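Local coordinates for protein Mono(ADP-ribosyl)transferase SpvB (Salmonella typhimurium, PDB 2GWM) that probably transfers ADP-ribose from NAD(+) to an arginine of host actin through this C-terminal ADP-ribosyltransferase domain, preventing assembly of actin filaments, at residues I19-Y22 and L23-D26; M57-Y60 and I61-A65; S91-L94 and K95-T99; F170-Q173 and L174-R178; S180-A183 and T184-T187. One frame throughout, in Å; residues are numbered along the deposited sequence.

Interaction 1: I19-Y22 and L23-D26; sequences INKY and LRGD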
loop_
_atom_site.group_PDB
_atom_site.type_symbol
_atom_site.label_atom_id
_atom_site.label_comp_id
_atom_site.label_asym_id
_atom_site.label_seq_id
_atom_site.Cartn_x
_atom_site.Cartn_y
_atom_site.Cartn_z
ATOM N N ILE A 19 2.627 -0.378 11.521
ATOM C CA ILE A 19 3.171 0.851 10.982
ATOM C C ILE A 19 2.206 1.702 10.167
ATOM O O ILE A 19 2.245 2.929 10.245
ATOM C CB ILE A 19 4.344 0.516 10.021
ATOM C CG1 ILE A 19 5.586 0.272 10.839
ATOM C CG2 ILE A 19 4.582 1.655 9.024
ATOM C CD1 ILE A 19 6.286 1.536 11.237
ATOM N N ASN A 20 1.386 1.060 9.349
ATOM C CA ASN A 20 0.537 1.831 8.467
ATOM C C ASN A 20 -0.582 2.515 9.207
ATOM O O ASN A 20 -0.864 3.677 8.967
ATOM C CB ASN A 20 0.045 0.933 7.324
ATOM C CG ASN A 20 1.203 0.449 6.407
ATOM O OD1 ASN A 20 1.243 -0.724 5.928
ATOM N ND2 ASN A 20 2.123 1.346 6.142
ATOM N N LYS A 21 -1.150 1.841 10.206
ATOM C CA LYS A 21 -2.109 2.524 11.084
ATOM C C LYS A 21 -1.457 3.690 11.808
ATOM O O LYS A 21 -2.022 4.765 11.938
ATOM C CB LYS A 21 -2.730 1.549 12.080
ATOM C CG LYS A 21 -3.658 0.559 11.446
ATOM C CD LYS A 21 -4.208 -0.457 12.466
ATOM C CE LYS A 21 -5.340 -1.253 11.868
ATOM N NZ LYS A 21 -6.066 -2.124 12.875
ATOM N N TYR A 22 -0.252 3.481 12.305
ATOM C CA TYR A 22 0.514 4.550 12.962
ATOM C C TYR A 22 0.685 5.778 12.053
ATOM O O TYR A 22 0.382 6.926 12.434
ATOM C CB TYR A 22 1.887 4.008 13.375
ATOM C CG TYR A 22 2.792 5.036 14.048
ATOM C CD1 TYR A 22 2.606 5.403 15.379
ATOM C CD2 TYR A 22 3.823 5.616 13.350
ATOM C CE1 TYR A 22 3.404 6.304 15.977
ATOM C CE2 TYR A 22 4.673 6.559 13.948
ATOM C CZ TYR A 22 4.439 6.902 15.276
ATOM O OH TYR A 22 5.259 7.772 15.956
ATOM N N LEU A 23 1.126 5.499 10.829
ATOM C CA LEU A 23 1.413 6.576 9.864
ATOM C C LEU A 23 0.143 7.284 9.490
ATOM O O LEU A 23 0.162 8.486 9.300
ATOM C CB LEU A 23 2.100 6.029 8.613
ATOM C CG LEU A 23 3.594 5.687 8.781
ATOM C CD1 LEU A 23 4.103 4.819 7.678
ATOM C CD2 LEU A 23 4.432 6.947 8.891
ATOM N N ARG A 24 -0.965 6.566 9.417
ATOM C CA ARG A 24 -2.234 7.249 9.039
ATOM C C ARG A 24 -2.812 8.119 10.118
ATOM O O ARG A 24 -3.762 8.864 9.853
ATOM C CB ARG A 24 -3.266 6.215 8.668
ATOM C CG ARG A 24 -2.987 5.552 7.379
ATOM C CD ARG A 24 -3.997 4.462 7.155
ATOM N NE ARG A 24 -3.558 3.621 6.050
ATOM C CZ ARG A 24 -3.381 2.313 6.094
ATOM N NH1 ARG A 24 -3.644 1.611 7.188
ATOM N NH2 ARG A 24 -2.956 1.693 4.996
ATOM N N GLY A 25 -2.241 8.048 11.326
ATOM C CA GLY A 25 -2.777 8.746 12.479
ATOM C C GLY A 25 -3.994 8.044 13.034
ATOM O O GLY A 25 -4.764 8.640 13.785
ATOM N N ASP A 26 -4.151 6.773 12.662
ATOM C CA ASP A 26 -5.217 5.935 13.161
ATOM C C ASP A 26 -4.834 5.300 14.487
ATOM O O ASP A 26 -3.688 5.323 14.885
ATOM C CB ASP A 26 -5.545 4.843 12.144
ATOM C CG ASP A 26 -6.242 5.401 10.893
ATOM O OD1 ASP A 26 -6.785 6.536 10.977
ATOM O OD2 ASP A 26 -6.240 4.708 9.849
HETATM O O HOH W 1 -1.075 7.239 14.712
#
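Ile19 and Leu23, one turn apart on the last stretch of helix 3-24, lie side by side and point the same way, and the CG2 methyl of Ile19 comes within 3.5 Å of Leu23 CD1, a close fit for two methyl groups. Leu23 CG stands beside its own backbone N (chi1 -76°), which carries the side chain back over the carbonyl of Ile19; Ile61 of helix 50-69 touches both residues. On another face of the helix, Arg24 folds back in the same sense. Its chain is extended from CG to NE, and the flat guanidinium covers Asn20 CB with one face, NH1 lying 3.8 Å from that carbon. The side chain of Arg24 is about 7 Å from that of Arg81, predicted to be an active-site residue.

The backbone bonds record how the helix stops. Leu23 N to Ile19 O and Arg24 N to Asn20 O, both 2.9 Å, are regular i to i-4 links. A Schellman motif follows: Gly25 has positive phi (77°), Asp26 N reaches back to Lys21 O over 3.0 Å, and Gly25 N binds Tyr22 O at 3.1 Å from above the carbonyl plane.

Solvent also takes part at this end. A water donates to Tyr22 O at 2.7 Å and, over a longer 3.2 Å, to Asp26 O, bridging the last helical turn and the chain leaving it. The ring of Tyr22 meets Tyr28 edge-to-face and packs on Met57.

Interaction 2: M57-Y60 and I61-A65; sequences MSVY and INDIA
Tyr60 presents one face of its ring to Ile64, the residue one turn further along helix 50-69. The CD1 methyl of Ile64 stands over that face in a CH-pi contact, 4.0 Å from the ring centroid and 24° off the normal, displaced toward the rim so that its nearest ring atom is Tyr60 CE1 at 3.7 Å. Tyr60 reaches this position with CG anti to its backbone N (chi1 172°), while the CG1 branch of Ile64 sits beside its own N and runs on extended to the methyl. The two side chains thus meet at a slant.

Ile61 is turned differently. Its CG1 and CD1 lean back over the preceding turn, and CD1 lies 3.4 Å from Met57 O, the carbonyl that also accepts the nearly straight bond from Ile61 N at 2.9 Å. Asp63 binds Tyr42 OH through OD2 and Gln4 NE2 through OD1.

Tyr60 packs on Ile19 and Tyr10 of helix 3-24. Helix 30-39 closes on Met57 and Tyr60 through Leu37, and the loop residue Phe109 touches Ile61 and Ile64.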
loop_
_atom_site.group_PDB
_atom_site.type_symbol
_atom_site.label_atom_id
_atom_site.label_comp_id
_atom_site.label_asym_id
_atom_site.label_seq_id
_atom_site.Cartn_x
_atom_site.Cartn_y
_atom_site.Cartn_z
ATOM N N MET A 57 10.290 5.193 16.401
ATOM C CA MET A 57 9.419 4.819 15.313
ATOM C C MET A 57 9.880 5.456 14.021
ATOM O O MET A 57 9.829 4.829 12.985
ATOM C CB MET A 57 7.987 5.275 15.578
ATOM C CG MET A 57 7.326 4.421 16.634
ATOM S SD MET A 57 6.985 2.684 16.184
ATOM C CE MET A 57 5.643 2.867 15.050
ATOM N N SER A 58 10.298 6.706 14.103
ATOM C CA SER A 58 10.825 7.373 12.922
ATOM C C SER A 58 11.982 6.665 12.312
ATOM O O SER A 58 12.055 6.480 11.105
ATOM C CB SER A 58 11.214 8.820 13.254
ATOM O OG SER A 58 10.050 9.596 13.668
ATOM N N VAL A 59 12.956 6.278 13.143
ATOM C CA VAL A 59 14.105 5.607 12.607
ATOM C C VAL A 59 13.728 4.250 11.943
ATOM O O VAL A 59 14.253 3.863 10.909
ATOM C CB VAL A 59 15.169 5.349 13.731
ATOM C CG1 VAL A 59 16.429 4.801 13.080
ATOM C CG2 VAL A 59 15.484 6.620 14.501
ATOM N N TYR A 60 12.874 3.498 12.609
ATOM C CA TYR A 60 12.375 2.218 12.135
ATOM C C TYR A 60 11.687 2.369 10.747
ATOM O O TYR A 60 12.006 1.677 9.806
ATOM C CB TYR A 60 11.411 1.754 13.203
ATOM C CG TYR A 60 10.584 0.515 12.895
ATOM C CD1 TYR A 60 11.112 -0.596 12.247
ATOM C CD2 TYR A 60 9.239 0.524 13.199
ATOM C CE1 TYR A 60 10.315 -1.704 11.968
ATOM C CE2 TYR A 60 8.427 -0.573 12.925
ATOM C CZ TYR A 60 8.979 -1.678 12.311
ATOM O OH TYR A 60 8.157 -2.740 12.040
ATOM N N ILE A 61 10.781 3.327 10.657
ATOM C CA ILE A 61 10.093 3.615 9.390
ATOM C C ILE A 61 11.117 4.003 8.337
ATOM O O ILE A 61 11.064 3.559 7.181
ATOM C CB ILE A 61 9.056 4.740 9.598
ATOM C CG1 ILE A 61 7.942 4.114 10.431
ATOM C CG2 ILE A 61 8.481 5.177 8.287
ATOM C CD1 ILE A 61 7.093 5.104 11.053
ATOM N N ASN A 62 12.056 4.878 8.695
ATOM C CA ASN A 62 13.040 5.309 7.736
ATOM C C ASN A 62 13.912 4.156 7.314
ATOM O O ASN A 62 14.399 4.155 6.184
ATOM C CB ASN A 62 13.878 6.428 8.337
ATOM C CG ASN A 62 13.098 7.732 8.504
ATOM O OD1 ASN A 62 12.136 7.956 7.757
ATOM N ND2 ASN A 62 13.544 8.619 9.375
ATOM N N ASP A 63 14.195 3.203 8.218
ATOM C CA ASP A 63 14.985 2.063 7.799
ATOM C C ASP A 63 14.210 1.290 6.717
ATOM O O ASP A 63 14.802 0.824 5.790
ATOM C CB ASP A 63 15.258 1.137 8.981
ATOM C CG ASP A 63 16.550 1.496 9.727
ATOM O OD1 ASP A 63 17.408 2.165 9.171
ATOM O OD2 ASP A 63 16.667 1.025 10.897
ATOM N N ILE A 64 12.942 1.006 6.980
ATOM C CA ILE A 64 12.131 0.271 6.017
ATOM C C ILE A 64 12.082 1.012 4.679
ATOM O O ILE A 64 12.293 0.368 3.628
ATOM C CB ILE A 64 10.679 0.134 6.559
ATOM C CG1 ILE A 64 10.629 -0.737 7.835
ATOM C CG2 ILE A 64 9.819 -0.454 5.449
ATOM C CD1 ILE A 64 9.371 -0.559 8.582
ATOM N N ALA A 65 11.875 2.334 4.696
ATOM C CA ALA A 65 11.782 3.114 3.474
ATOM C C ALA A 65 13.099 3.084 2.720
ATOM O O ALA A 65 13.151 3.064 1.486
ATOM C CB ALA A 65 11.331 4.486 3.758
#

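Interaction 3: S91-L94 and K95-T99; sequences SDVL and KEYTT
Val93 overlaps the ring of Tyr97 with its CG1 methyl, which lies 3.7 Å from Tyr97 CE1; the two side chains run alongside each other from successive turns of helix 91-97. CG1 is the valine branch anti to the backbone N, while Tyr97 CG sits beside its own N (chi1 -84°). That chi1 of the tyrosine brings the ring edge back over the turn, so that Tyr97 CD1 is 3.2 Å from Val93 O, near the plane of the ring. The same oxygen takes the amide of Tyr97 at 3.0 Å, almost on the line of its C=O bond.

Two threonines finish the helix. Thr98 OG1 donates to Leu94 O over 2.7 Å from above the carbonyl plane, joined by a weak bond from Thr98 N, and Thr98 CG2 packs 3.9 Å from Leu94 CD1. Thr99 OG1 likewise donates to the carbonyl four residues back, Lys95 O, at 2.6 Å, where Thr98 N arrives from the opposite face.

Tyr97 also lies against Ile194 and Met196 of strand 192-198 and Ile104 of strand 103-106. The arrangement is that of a short surface helix laid on the mixed sheet of the ADP-ribosyltransferase domain, with the carbonyls of Leu94 and Lys95 taken up by threonine hydroxyls four residues on.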
loop_
_atom_site.group_PDB
_atom_site.type_symbol
_atom_site.label_atom_id
_atom_site.label_comp_id
_atom_site.label_asym_id
_atom_site.label_seq_id
_atom_site.Cartn_x
_atom_site.Cartn_y
_atom_site.Cartn_z
ATOM N N SER A 91 -16.691 6.184 4.399
ATOM C CA SER A 91 -17.521 6.975 3.470
ATOM C C SER A 91 -16.810 8.239 2.980
ATOM O O SER A 91 -16.989 8.648 1.827
ATOM C CB SER A 91 -18.916 7.313 4.023
ATOM O OG SER A 91 -18.849 8.189 5.121
ATOM N N ASP A 92 -15.999 8.860 3.839
ATOM C CA ASP A 92 -15.273 10.056 3.408
ATOM C C ASP A 92 -14.090 9.668 2.557
ATOM O O ASP A 92 -13.764 10.372 1.608
ATOM C CB ASP A 92 -14.844 10.950 4.598
ATOM C CG ASP A 92 -16.040 11.555 5.333
ATOM O OD1 ASP A 92 -17.079 11.865 4.685
ATOM O OD2 ASP A 92 -15.943 11.719 6.578
ATOM N N VAL A 93 -13.473 8.527 2.856
ATOM C CA VAL A 93 -12.423 8.003 1.986
ATOM C C VAL A 93 -13.001 7.707 0.584
ATOM O O VAL A 93 -12.413 8.064 -0.441
ATOM C CB VAL A 93 -11.781 6.739 2.578
ATOM C CG1 VAL A 93 -10.648 6.250 1.699
ATOM C CG2 VAL A 93 -11.270 6.998 4.059
ATOM N N LEU A 94 -14.130 7.009 0.551
ATOM C CA LEU A 94 -14.795 6.755 -0.728
ATOM C C LEU A 94 -15.034 8.046 -1.520
ATOM O O LEU A 94 -14.779 8.096 -2.743
ATOM C CB LEU A 94 -16.113 6.026 -0.510
ATOM C CG LEU A 94 -17.026 5.812 -1.723
ATOM C CD1 LEU A 94 -16.334 4.966 -2.732
ATOM C CD2 LEU A 94 -18.317 5.158 -1.293
ATOM N N LYS A 95 -15.537 9.080 -0.846
ATOM C CA LYS A 95 -15.849 10.312 -1.546
ATOM C C LYS A 95 -14.578 10.912 -2.122
ATOM O O LYS A 95 -14.562 11.338 -3.260
ATOM C CB LYS A 95 -16.471 11.311 -0.606
ATOM C CG LYS A 95 -16.772 12.619 -1.314
ATOM C CD LYS A 95 -17.684 13.533 -0.517
ATOM C CE LYS A 95 -18.024 14.788 -1.337
ATOM N NZ LYS A 95 -18.770 14.485 -2.621
ATOM N N GLU A 96 -13.513 10.917 -1.334
ATOM C CA GLU A 96 -12.202 11.411 -1.797
ATOM C C GLU A 96 -11.692 10.674 -3.059
ATOM O O GLU A 96 -11.244 11.283 -4.038
ATOM C CB GLU A 96 -11.135 11.212 -0.703
ATOM C CG GLU A 96 -11.059 12.260 0.336
ATOM C CD GLU A 96 -9.647 12.854 0.391
ATOM O OE1 GLU A 96 -9.508 14.012 -0.104
ATOM O OE2 GLU A 96 -8.696 12.147 0.872
ATOM N N TYR A 97 -11.779 9.354 -3.038
ATOM C CA TYR A 97 -11.208 8.561 -4.118
ATOM C C TYR A 97 -12.077 8.555 -5.378
ATOM O O TYR A 97 -11.620 8.095 -6.424
ATOM C CB TYR A 97 -11.045 7.106 -3.624
ATOM C CG TYR A 97 -9.777 6.864 -2.853
ATOM C CD1 TYR A 97 -9.540 7.537 -1.668
ATOM C CD2 TYR A 97 -8.802 6.043 -3.338
ATOM C CE1 TYR A 97 -8.321 7.359 -0.952
ATOM C CE2 TYR A 97 -7.598 5.851 -2.616
ATOM C CZ TYR A 97 -7.385 6.530 -1.444
ATOM O OH TYR A 97 -6.223 6.429 -0.675
ATOM N N THR A 98 -13.307 9.039 -5.246
ATOM C CA THR A 98 -14.263 9.048 -6.389
ATOM C C THR A 98 -14.639 10.442 -6.804
ATOM O O THR A 98 -15.611 10.669 -7.517
ATOM C CB THR A 98 -15.546 8.212 -6.136
ATOM O OG1 THR A 98 -16.227 8.708 -4.994
ATOM C CG2 THR A 98 -15.222 6.785 -5.951
ATOM N N THR A 99 -13.820 11.385 -6.387
ATOM C CA THR A 99 -13.916 12.773 -6.865
ATOM C C THR A 99 -12.935 12.963 -8.031
ATOM O O THR A 99 -11.694 13.012 -7.850
ATOM C CB THR A 99 -13.651 13.757 -5.745
ATOM O OG1 THR A 99 -14.600 13.538 -4.681
ATOM C CG2 THR A 99 -13.795 15.176 -6.241
#

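Interaction 4: F170-Q173 and L174-R178; sequences FASQ and LSKLR
Phe170 and Leu174 form the packed side of the C-terminal turn of helix 168-175, which covers the mixed sheet of the ADP-ribosyltransferase domain. They lie alongside each other, pointing the same way, and Leu174 CD2 is equally far, 4.0 Å, from Phe170 CZ and CE2. In both residues CG is anti to the backbone N, which aligns the pair. On the sheet, Ile193 of strand 192-198 touches both, and Val163 of strand 155-164 meets Phe170. Gln173 also lies against Val163 and Ile193, its NE2 bonded to Asp169 OD1. The backbone link here is short and straight: Leu174 N to Phe170 O is 2.8 Å with an N-H...O angle of 165°.

On the exposed side, main-chain carbonyls of the last turn meet Lys176 N and the hydroxyl of Ser175. Lys176 CG rests 3.3 Å from Ser172 O, while the end of the lysine chain leads away. The regular pattern gives way at Lys176 N, whose bond to Ser172 O is weak, whereas the one to Gln173 O, at 3.1 Å, is better aligned at the hydrogen.

Ser175, with OG between its backbone N and carbonyl carbon (chi1 77°), folds the hydroxyl inward to donate to Ser172 O across 2.6 Å.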
loop_
_atom_site.group_PDB
_atom_site.type_symbol
_atom_site.label_atom_id
_atom_site.label_comp_id
_atom_site.label_asym_id
_atom_site.label_seq_id
_atom_site.Cartn_x
_atom_site.Cartn_y
_atom_site.Cartn_z
ATOM N N PHE A 170 -17.507 -0.345 -18.454
ATOM C CA PHE A 170 -16.992 -1.072 -17.278
ATOM C C PHE A 170 -16.569 -2.477 -17.641
ATOM O O PHE A 170 -15.502 -2.941 -17.243
ATOM C CB PHE A 170 -18.034 -1.083 -16.207
ATOM C CG PHE A 170 -17.738 -1.971 -15.037
ATOM C CD1 PHE A 170 -16.951 -1.482 -13.995
ATOM C CD2 PHE A 170 -18.248 -3.230 -14.953
ATOM C CE1 PHE A 170 -16.763 -2.306 -12.869
ATOM C CE2 PHE A 170 -18.064 -3.999 -13.861
ATOM C CZ PHE A 170 -17.251 -3.532 -12.860
ATOM N N ALA A 171 -17.439 -3.207 -18.364
ATOM C CA ALA A 171 -17.166 -4.598 -18.678
ATOM C C ALA A 171 -15.843 -4.694 -19.467
ATOM O O ALA A 171 -15.025 -5.625 -19.269
ATOM C CB ALA A 171 -18.274 -5.166 -19.504
ATOM N N SER A 172 -15.644 -3.788 -20.422
ATOM C CA SER A 172 -14.456 -3.771 -21.256
ATOM C C SER A 172 -13.255 -3.405 -20.415
ATOM O O SER A 172 -12.239 -4.092 -20.497
ATOM C CB SER A 172 -14.606 -2.757 -22.366
ATOM O OG SER A 172 -13.523 -2.787 -23.263
ATOM N N GLN A 173 -13.370 -2.344 -19.593
ATOM C CA GLN A 173 -12.189 -1.988 -18.780
ATOM C C GLN A 173 -11.810 -3.099 -17.865
ATOM O O GLN A 173 -10.635 -3.421 -17.661
ATOM C CB GLN A 173 -12.449 -0.688 -18.055
ATOM C CG GLN A 173 -12.499 0.533 -18.971
ATOM C CD GLN A 173 -12.300 1.839 -18.248
ATOM O OE1 GLN A 173 -11.518 1.933 -17.299
ATOM N NE2 GLN A 173 -13.009 2.850 -18.679
ATOM N N LEU A 174 -12.804 -3.709 -17.251
ATOM C CA LEU A 174 -12.526 -4.797 -16.333
ATOM C C LEU A 174 -11.857 -5.957 -17.033
ATOM O O LEU A 174 -10.939 -6.583 -16.516
ATOM C CB LEU A 174 -13.820 -5.250 -15.652
ATOM C CG LEU A 174 -13.678 -6.172 -14.482
ATOM C CD1 LEU A 174 -12.866 -5.564 -13.406
ATOM C CD2 LEU A 174 -15.002 -6.591 -13.985
ATOM N N SER A 175 -12.278 -6.253 -18.267
ATOM C CA SER A 175 -11.752 -7.365 -19.010
ATOM C C SER A 175 -10.281 -7.168 -19.389
ATOM O O SER A 175 -9.603 -8.125 -19.698
ATOM C CB SER A 175 -12.564 -7.541 -20.295
ATOM O OG SER A 175 -12.227 -6.607 -21.284
ATOM N N LYS A 176 -9.839 -5.917 -19.355
ATOM C CA LYS A 176 -8.458 -5.547 -19.719
ATOM C C LYS A 176 -7.579 -5.405 -18.495
ATOM O O LYS A 176 -6.402 -5.064 -18.599
ATOM C CB LYS A 176 -8.466 -4.297 -20.627
ATOM C CG LYS A 176 -9.258 -4.567 -21.902
ATOM C CD LYS A 176 -9.049 -3.576 -22.973
ATOM C CE LYS A 176 -9.850 -3.914 -24.208
ATOM N NZ LYS A 176 -9.206 -3.242 -25.379
ATOM N N LEU A 177 -8.148 -5.692 -17.316
ATOM C CA LEU A 177 -7.349 -5.864 -16.064
ATOM C C LEU A 177 -7.082 -7.363 -15.831
ATOM O O LEU A 177 -7.849 -8.202 -16.186
ATOM C CB LEU A 177 -8.067 -5.176 -14.889
ATOM C CG LEU A 177 -8.392 -3.689 -15.058
ATOM C CD1 LEU A 177 -9.171 -3.126 -13.916
ATOM C CD2 LEU A 177 -7.176 -2.838 -15.295
ATOM N N ARG A 178 -5.960 -7.737 -15.182
ATOM C CA ARG A 178 -5.783 -9.144 -14.733
ATOM C C ARG A 178 -6.227 -9.166 -13.267
ATOM O O ARG A 178 -5.850 -8.339 -12.469
ATOM C CB ARG A 178 -4.328 -9.679 -14.819
ATOM C CG ARG A 178 -4.200 -11.205 -14.382
ATOM C CD ARG A 178 -2.807 -11.841 -14.649
ATOM N NE ARG A 178 -2.306 -12.673 -13.532
ATOM C CZ ARG A 178 -1.035 -13.082 -13.388
ATOM N NH1 ARG A 178 -0.106 -12.768 -14.296
ATOM N NH2 ARG A 178 -0.678 -13.818 -12.334
#

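Interaction 5: S180-A183 and T184-T187; sequences SDDA and TADT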
loop_
_atom_site.group_PDB
_atom_site.type_symbol
_atom_site.label_atom_id
_atom_site.label_comp_id
_atom_site.label_asym_id
_atom_site.label_seq_id
_atom_site.Cartn_x
_atom_site.Cartn_y
_atom_site.Cartn_z
ATOM N N SER A 180 -7.282 -11.427 -9.720
ATOM C CA SER A 180 -7.143 -12.626 -8.905
ATOM C C SER A 180 -8.162 -13.678 -9.306
ATOM O O SER A 180 -9.273 -13.332 -9.628
ATOM C CB SER A 180 -7.445 -12.253 -7.432
ATOM O OG SER A 180 -8.861 -11.866 -7.188
ATOM N N ASP A 181 -7.766 -14.935 -9.366
ATOM C CA ASP A 181 -8.706 -16.002 -9.727
ATOM C C ASP A 181 -8.643 -17.084 -8.665
ATOM O O ASP A 181 -8.795 -18.281 -8.953
ATOM C CB ASP A 181 -8.475 -16.536 -11.155
ATOM C CG ASP A 181 -9.713 -17.273 -11.730
ATOM O OD1 ASP A 181 -10.908 -16.939 -11.384
ATOM O OD2 ASP A 181 -9.510 -18.189 -12.586
ATOM N N ASP A 182 -8.497 -16.645 -7.433
ATOM C CA ASP A 182 -8.429 -17.511 -6.272
ATOM C C ASP A 182 -9.803 -18.150 -5.946
ATOM O O ASP A 182 -10.798 -17.994 -6.682
ATOM C CB ASP A 182 -7.956 -16.697 -5.089
ATOM C CG ASP A 182 -8.913 -15.562 -4.751
ATOM O OD1 ASP A 182 -8.907 -14.539 -5.468
ATOM O OD2 ASP A 182 -9.675 -15.693 -3.766
ATOM N N ALA A 183 -9.838 -18.875 -4.831
ATOM C CA ALA A 183 -10.988 -19.697 -4.467
ATOM C C ALA A 183 -12.231 -18.908 -4.286
ATOM O O ALA A 183 -13.319 -19.447 -4.346
ATOM C CB ALA A 183 -10.711 -20.440 -3.166
ATOM N N THR A 184 -12.101 -17.646 -3.978
ATOM C CA THR A 184 -13.269 -16.859 -3.708
ATOM C C THR A 184 -13.437 -15.731 -4.704
ATOM O O THR A 184 -14.145 -14.760 -4.431
ATOM C CB THR A 184 -13.133 -16.231 -2.350
ATOM O OG1 THR A 184 -11.936 -15.401 -2.371
ATOM C CG2 THR A 184 -13.174 -17.336 -1.284
ATOM N N ALA A 185 -12.765 -15.802 -5.849
ATOM C CA ALA A 185 -12.900 -14.743 -6.863
ATOM C C ALA A 185 -14.333 -14.631 -7.350
ATOM O O ALA A 185 -14.895 -15.651 -7.745
ATOM C CB ALA A 185 -12.024 -15.097 -8.053
ATOM N N ASP A 186 -14.867 -13.397 -7.362
ATOM C CA ASP A 186 -16.208 -13.126 -7.954
ATOM C C ASP A 186 -16.302 -11.726 -8.426
ATOM O O ASP A 186 -16.483 -10.821 -7.638
ATOM C CB ASP A 186 -17.319 -13.383 -6.928
ATOM C CG ASP A 186 -18.733 -13.214 -7.537
ATOM O OD1 ASP A 186 -18.830 -12.890 -8.780
ATOM O OD2 ASP A 186 -19.735 -13.420 -6.805
ATOM N N THR A 187 -16.177 -11.539 -9.737
ATOM C CA THR A 187 -16.227 -10.205 -10.271
ATOM C C THR A 187 -17.567 -9.483 -10.076
ATOM O O THR A 187 -17.583 -8.243 -10.194
ATOM C CB THR A 187 -15.834 -10.126 -11.761
ATOM O OG1 THR A 187 -16.707 -10.983 -12.479
ATOM C CG2 THR A 187 -14.394 -10.526 -11.927
#
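Asp182 grips Thr184 with a single carboxylate oxygen, making an Asx turn on top of a type I beta turn that runs from Asp182 to Ala185. OD2 accepts twice: from Thr184 N at 3.1 Å, which approaches from above the carboxylate plane, and from Thr184 OG1 at 2.7 Å, which meets the oxygen nearly on the line of its C-O bond. Both side chains adopt the same first torsion. Asp182 CG (chi1 62°) and Thr184 OG1 (chi1 60°) each lie between their own backbone N and carbonyl carbon, the crowded position, and this folds the acid forward over the turn while bringing the hydroxyl inward to it. Thr184 CG2 is left anti to the carbonyl carbon, lying along the peptide of Ala183. The two donors on OD2, with the weak bond of Ser180 OG to OD1, probably restrict rotation of the carboxylate.

The main-chain bond of the beta turn is Ala185 N to Asp182 O, 3.1 Å long and nearly straight at the hydrogen (169°). The turn belongs to the long loop between helix 168-175 and strand 192-198, where Trp118 touches both Ser180 and Asp182. Ser180 OG is held mainly by Ile119 N. Ala185 points its methyl back into the turn, where CB lies 3.4 Å from Asp182 O and 3.6 Å from Ser180 O.

All five contacts are local and follow one another along the chain; none encloses or crosses another, and each closes only a helical turn, a helix end or a tight turn. Interaction 1 ends the N-terminal helix, and interaction 2, on helix 50-69, packs directly against it: Leu23 CD2 lies 3.9 Å from Ile61 CD1, joining the two helices. Interaction 3 sits apart, on the short helix that leads into strand 103-106. Interactions 4 and 5 lie in series between strands 155-164 and 192-198, across the chain's centre from the first two, and touch lightly where Leu174 CD2 approaches Thr187 CB at 4.3 Å.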